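Local coordinates for protein GlcNAc-alpha-1,4-Gal-releasing endo-beta-galactosidase (Clostridium perfringens, PDB 1UPS) that probably hydrolyses internal beta-galactosidic linkages in glycans as a calcium-binding family 16 glycosyl hydrolase, releasing the disaccharide GlcNAc-alpha-1,4-Gal, at residues 72-84 with 90-102. Sequence-based numbering, arbitrary orientation.
With CA (calcium ion), chain C.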
loop_
_atom_site.group_PDB
_atom_site.type_symbol
_atom_site.label_atom_id
_atom_site.label_comp_id
_atom_site.label_asym_id
_atom_site.label_seq_id
_atom_site.Cartn_x
_atom_site.Cartn_y
_atom_site.Cartn_z
ATOM N N GLY A 72 6.617 26.033 2.553
ATOM C CA GLY A 72 5.483 25.414 1.877
ATOM C C GLY A 72 5.060 24.027 2.367
ATOM O O GLY A 72 4.274 23.363 1.682
ATOM N N SER A 73 5.543 23.600 3.538
ATOM C CA SER A 73 5.224 22.260 4.067
ATOM C C SER A 73 4.637 22.323 5.458
ATOM O O SER A 73 4.973 23.220 6.248
ATOM C CB SER A 73 6.492 21.393 4.119
ATOM O OG SER A 73 6.928 21.062 2.807
ATOM N N LEU A 74 3.761 21.374 5.770
ATOM C CA LEU A 74 3.443 21.110 7.173
ATOM C C LEU A 74 4.627 20.365 7.805
ATOM O O LEU A 74 5.064 19.311 7.299
ATOM C CB LEU A 74 2.170 20.255 7.277
ATOM C CG LEU A 74 1.835 19.670 8.660
ATOM C CD1 LEU A 74 1.391 20.784 9.600
ATOM C CD2 LEU A 74 0.736 18.596 8.496
ATOM N N VAL A 75 5.131 20.911 8.909
ATOM C CA VAL A 75 6.188 20.275 9.691
ATOM C C VAL A 75 5.629 19.894 11.072
ATOM O O VAL A 75 5.586 20.720 12.000
ATOM C CB VAL A 75 7.450 21.182 9.816
ATOM C CG1 VAL A 75 8.545 20.527 10.694
ATOM C CG2 VAL A 75 7.989 21.542 8.436
ATOM N N GLU A 76 5.185 18.643 11.187
ATOM C CA GLU A 76 4.792 18.084 12.490
ATOM C C GLU A 76 6.054 17.767 13.263
ATOM O O GLU A 76 6.986 17.226 12.690
ATOM C CB GLU A 76 4.024 16.777 12.262
ATOM C CG GLU A 76 2.707 17.005 11.542
ATOM C CD GLU A 76 1.906 15.717 11.384
ATOM O OE1 GLU A 76 0.655 15.774 11.489
ATOM O OE2 GLU A 76 2.528 14.661 11.146
ATOM N N TYR A 77 6.084 18.079 14.557
ATOM C CA TYR A 77 7.274 17.816 15.351
ATOM C C TYR A 77 6.943 17.418 16.778
ATOM O O TYR A 77 5.875 17.768 17.307
ATOM C CB TYR A 77 8.248 19.012 15.326
ATOM C CG TYR A 77 7.755 20.331 15.913
ATOM C CD1 TYR A 77 7.170 21.316 15.107
ATOM C CD2 TYR A 77 7.916 20.611 17.277
ATOM C CE1 TYR A 77 6.753 22.567 15.661
ATOM C CE2 TYR A 77 7.497 21.837 17.829
ATOM C CZ TYR A 77 6.927 22.804 17.022
ATOM O OH TYR A 77 6.522 24.002 17.591
ATOM N N ILE A 78 7.868 16.675 17.371
ATOM C CA ILE A 78 7.811 16.325 18.784
ATOM C C ILE A 78 9.009 16.980 19.463
ATOM O O ILE A 78 10.152 16.758 19.053
ATOM C CB ILE A 78 7.922 14.806 18.974
ATOM C CG1 ILE A 78 6.850 14.077 18.140
ATOM C CG2 ILE A 78 7.818 14.452 20.491
ATOM C CD1 ILE A 78 7.043 12.516 18.092
ATOM N N THR A 79 8.759 17.762 20.508
ATOM C CA THR A 79 9.867 18.344 21.265
ATOM C C THR A 79 10.395 17.393 22.327
ATOM O O THR A 79 9.692 16.454 22.748
ATOM C CB THR A 79 9.471 19.648 21.951
ATOM O OG1 THR A 79 8.363 19.401 22.828
ATOM C CG2 THR A 79 8.939 20.668 20.922
ATOM N N GLU A 80 11.616 17.680 22.780
ATOM C CA GLU A 80 12.273 16.869 23.805
ATOM C C GLU A 80 11.464 16.827 25.104
ATOM O O GLU A 80 11.503 15.827 25.820
ATOM C CB GLU A 80 13.683 17.397 24.082
ATOM C CG GLU A 80 14.531 16.452 24.932
ATOM C CD GLU A 80 15.983 16.899 25.082
ATOM O OE1 GLU A 80 16.462 17.781 24.311
ATOM O OE2 GLU A 80 16.658 16.353 25.984
ATOM N N ASP A 81 10.741 17.907 25.400
ATOM C CA ASP A 81 9.926 17.983 26.615
ATOM C C ASP A 81 8.431 17.717 26.392
ATOM O O ASP A 81 7.599 17.941 27.293
ATOM C CB ASP A 81 10.175 19.313 27.364
ATOM C CG ASP A 81 9.868 20.553 26.514
ATOM O OD1 ASP A 81 9.570 20.435 25.292
ATOM O OD2 ASP A 81 9.913 21.699 27.000
ATOM N N GLN A 82 8.077 17.231 25.201
ATOM C CA GLN A 82 6.677 16.911 24.908
ATOM C C GLN A 82 6.183 15.776 25.812
ATOM O O GLN A 82 6.943 14.843 26.102
ATOM C CB GLN A 82 6.519 16.554 23.420
ATOM C CG GLN A 82 5.084 16.342 22.964
ATOM C CD GLN A 82 4.946 16.444 21.465
ATOM O OE1 GLN A 82 5.617 17.278 20.835
ATOM N NE2 GLN A 82 4.072 15.620 20.889
ATOM N N LYS A 83 4.934 15.862 26.278
ATOM C CA LYS A 83 4.390 14.794 27.145
ATOM C C LYS A 83 3.731 13.689 26.335
ATOM O O LYS A 83 3.342 13.926 25.185
ATOM C CB LYS A 83 3.378 15.376 28.135
ATOM C CG LYS A 83 3.994 16.428 29.047
ATOM C CD LYS A 83 3.038 16.716 30.213
ATOM C CE LYS A 83 3.773 17.223 31.440
ATOM N NZ LYS A 83 4.362 18.574 31.196
ATOM N N PRO A 84 3.572 12.487 26.910
ATOM C CA PRO A 84 2.857 11.416 26.190
ATOM C C PRO A 84 1.457 11.856 25.753
ATOM O O PRO A 84 0.818 12.626 26.500
ATOM C CB PRO A 84 2.764 10.271 27.218
ATOM C CG PRO A 84 3.919 10.527 28.188
ATOM C CD PRO A 84 4.100 12.048 28.217
ATOM N N ASP A 90 -1.845 4.516 26.121
ATOM C CA ASP A 90 -0.712 4.226 25.255
ATOM C C ASP A 90 0.636 4.372 25.945
ATOM O O ASP A 90 1.665 4.453 25.261
ATOM C CB ASP A 90 -0.766 5.088 23.979
ATOM C CG ASP A 90 -0.134 4.407 22.778
ATOM O OD1 ASP A 90 0.198 5.110 21.807
ATOM O OD2 ASP A 90 0.082 3.165 22.726
ATOM N N GLY A 91 0.636 4.410 27.276
ATOM C CA GLY A 91 1.880 4.518 28.033
ATOM C C GLY A 91 2.610 5.804 27.680
ATOM O O GLY A 91 1.976 6.847 27.477
ATOM N N THR A 92 3.929 5.739 27.549
ATOM C CA THR A 92 4.679 6.972 27.359
ATOM C C THR A 92 4.997 7.271 25.888
ATOM O O THR A 92 5.942 7.998 25.591
ATOM C CB THR A 92 5.951 7.010 28.243
ATOM O OG1 THR A 92 6.737 5.813 28.052
ATOM C CG2 THR A 92 5.573 6.980 29.732
ATOM N N VAL A 93 4.188 6.735 24.979
ATOM C CA VAL A 93 4.340 7.066 23.547
ATOM C C VAL A 93 4.070 8.561 23.329
ATOM O O VAL A 93 3.108 9.113 23.869
ATOM C CB VAL A 93 3.332 6.272 22.681
ATOM C CG1 VAL A 93 3.328 6.769 21.216
ATOM C CG2 VAL A 93 3.620 4.746 22.730
ATOM N N ARG A 94 4.909 9.209 22.537
ATOM C CA ARG A 94 4.663 10.595 22.174
ATOM C C ARG A 94 4.319 10.656 20.706
ATOM O O ARG A 94 4.886 9.901 19.916
ATOM C CB ARG A 94 5.882 11.424 22.506
ATOM C CG ARG A 94 6.076 11.412 24.052
ATOM C CD ARG A 94 7.172 12.263 24.515
ATOM N NE ARG A 94 8.478 11.611 24.468
ATOM C CZ ARG A 94 9.581 12.258 24.805
ATOM N NH1 ARG A 94 10.761 11.662 24.780
ATOM N NH2 ARG A 94 9.488 13.535 25.181
ATOM N N SER A 95 3.391 11.533 20.341
ATOM C CA SER A 95 3.017 11.678 18.928
ATOM C C SER A 95 2.445 13.064 18.690
ATOM O O SER A 95 1.747 13.595 19.555
ATOM C CB SER A 95 1.993 10.596 18.502
ATOM O OG SER A 95 1.594 10.740 17.120
ATOM N N SER A 96 2.751 13.637 17.525
ATOM C CA SER A 96 2.085 14.846 17.060
ATOM C C SER A 96 1.287 14.471 15.817
ATOM O O SER A 96 1.868 14.085 14.784
ATOM C CB SER A 96 3.096 15.939 16.713
ATOM O OG SER A 96 3.586 16.570 17.890
ATOM N N ALA A 97 -0.030 14.627 15.888
ATOM C CA ALA A 97 -0.918 14.153 14.802
ATOM C C ALA A 97 -1.944 15.190 14.332
ATOM O O ALA A 97 -2.438 16.005 15.134
ATOM C CB ALA A 97 -1.672 12.878 15.266
ATOM N N ILE A 98 -2.289 15.124 13.042
ATOM C CA ILE A 98 -3.529 15.742 12.576
ATOM C C ILE A 98 -4.422 14.651 12.004
ATOM O O ILE A 98 -3.922 13.611 11.531
ATOM C CB ILE A 98 -3.284 16.904 11.567
ATOM C CG1 ILE A 98 -2.641 16.405 10.254
ATOM C CG2 ILE A 98 -2.432 17.997 12.228
ATOM C CD1 ILE A 98 -2.669 17.434 9.106
ATOM N N MET A 99 -5.741 14.866 12.062
ATOM C CA MET A 99 -6.673 13.877 11.518
ATOM C C MET A 99 -7.743 14.572 10.711
ATOM O O MET A 99 -8.106 15.687 11.039
ATOM C CB MET A 99 -7.354 13.084 12.638
ATOM C CG MET A 99 -6.420 12.541 13.725
ATOM S SD MET A 99 -7.164 11.217 14.688
ATOM C CE MET A 99 -8.646 12.101 15.379
ATOM N N SER A 100 -8.245 13.910 9.666
ATOM C CA SER A 100 -9.308 14.480 8.817
ATOM C C SER A 100 -10.737 14.194 9.335
ATOM O O SER A 100 -11.709 14.295 8.584
ATOM C CB SER A 100 -9.156 13.994 7.366
ATOM O OG SER A 100 -9.589 12.642 7.232
ATOM N N PHE A 101 -10.854 13.861 10.618
ATOM C CA PHE A 101 -12.144 13.511 11.238
ATOM C C PHE A 101 -11.994 13.613 12.759
ATOM O O PHE A 101 -10.874 13.740 13.290
ATOM C CB PHE A 101 -12.537 12.066 10.877
ATOM C CG PHE A 101 -11.562 11.051 11.407
ATOM C CD1 PHE A 101 -10.399 10.755 10.693
ATOM C CD2 PHE A 101 -11.760 10.469 12.663
ATOM C CE1 PHE A 101 -9.447 9.861 11.222
ATOM C CE2 PHE A 101 -10.823 9.567 13.197
ATOM C CZ PHE A 101 -9.662 9.265 12.466
ATOM N N ASP A 102 -13.124 13.541 13.452
ATOM C CA ASP A 102 -13.149 13.468 14.911
ATOM C C ASP A 102 -14.427 12.711 15.214
ATOM O O ASP A 102 -15.518 13.212 14.949
ATOM C CB ASP A 102 -13.170 14.887 15.486
ATOM C CG ASP A 102 -13.093 14.930 17.001
ATOM O OD1 ASP A 102 -13.110 16.072 17.546
ATOM O OD2 ASP A 102 -13.011 13.918 17.727
HETATM CA CA CA C . 3.005 22.949 -0.273
HETATM O O HOH W 1 12.912 13.324 25.928
HETATM O O HOH W 2 2.591 13.533 22.501
HETATM O O HOH W 3 4.629 24.261 -1.618
HETATM O O HOH W 4 2.093 22.575 -2.440
#
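Leu-74 and Ile-98 meet tip to tip, CD2 to CD1 at 3.6 Å, between the two sheets of the family 16 beta-sandwich. Strand 73-78 belongs to one sheet and edge strand 94-99 to the other; they run nearly antiparallel, 158° apart, and face each other through side chains. Just before strand 73-78, Gly-72 O binds the calcium ion at 2.4 Å, together with Glu-37, Asn-39 and Asp-272. Next along the buried side from Leu-74 is Glu-76, whose extended chain crosses Ile-98 and brings OE1 to 3.6 Å from Ile-98 CG1. Its other oxygen, OE2, is hydrogen-bonded by Trp-269 NE1 of strand 267-279. Ile-78 then lays CD1 near the Arg-94 backbone carbonyl.

Ser-96 marks the change to polar contacts. With OG beside its own backbone N (chi1 -78°), the hydroxyl donates to Tyr-77 O from above the carbonyl plane, at 2.6 Å, and accepts from Gln-82 NE2 nearly in the plane of that amide. The amide's orientation is fixed from its other end too, since OE1 takes Thr-79 N and Asn-66 ND2. Water 2 links NE2 to Ser-95 N and Lys-83 O.

Toward solvent the contact opens at the type I turn 79-82, where the side chains of Glu-80 and Asp-81 leave the backbone on the side away from 90-102, and at Pro-84, whose ring lies alongside exposed Thr-92. Buried Arg-94 ties this open end down: NH1 forms a salt bridge with Asp-255 and binds water 1. A bend at chi3 (-85°) turns the edge of the guanidinium to the carbonyls of the turn, where NH2 donates to Glu-80 O at 3.1 Å and, on a lone pair in the carbonyl plane, to Gln-82 O at 3.0 Å.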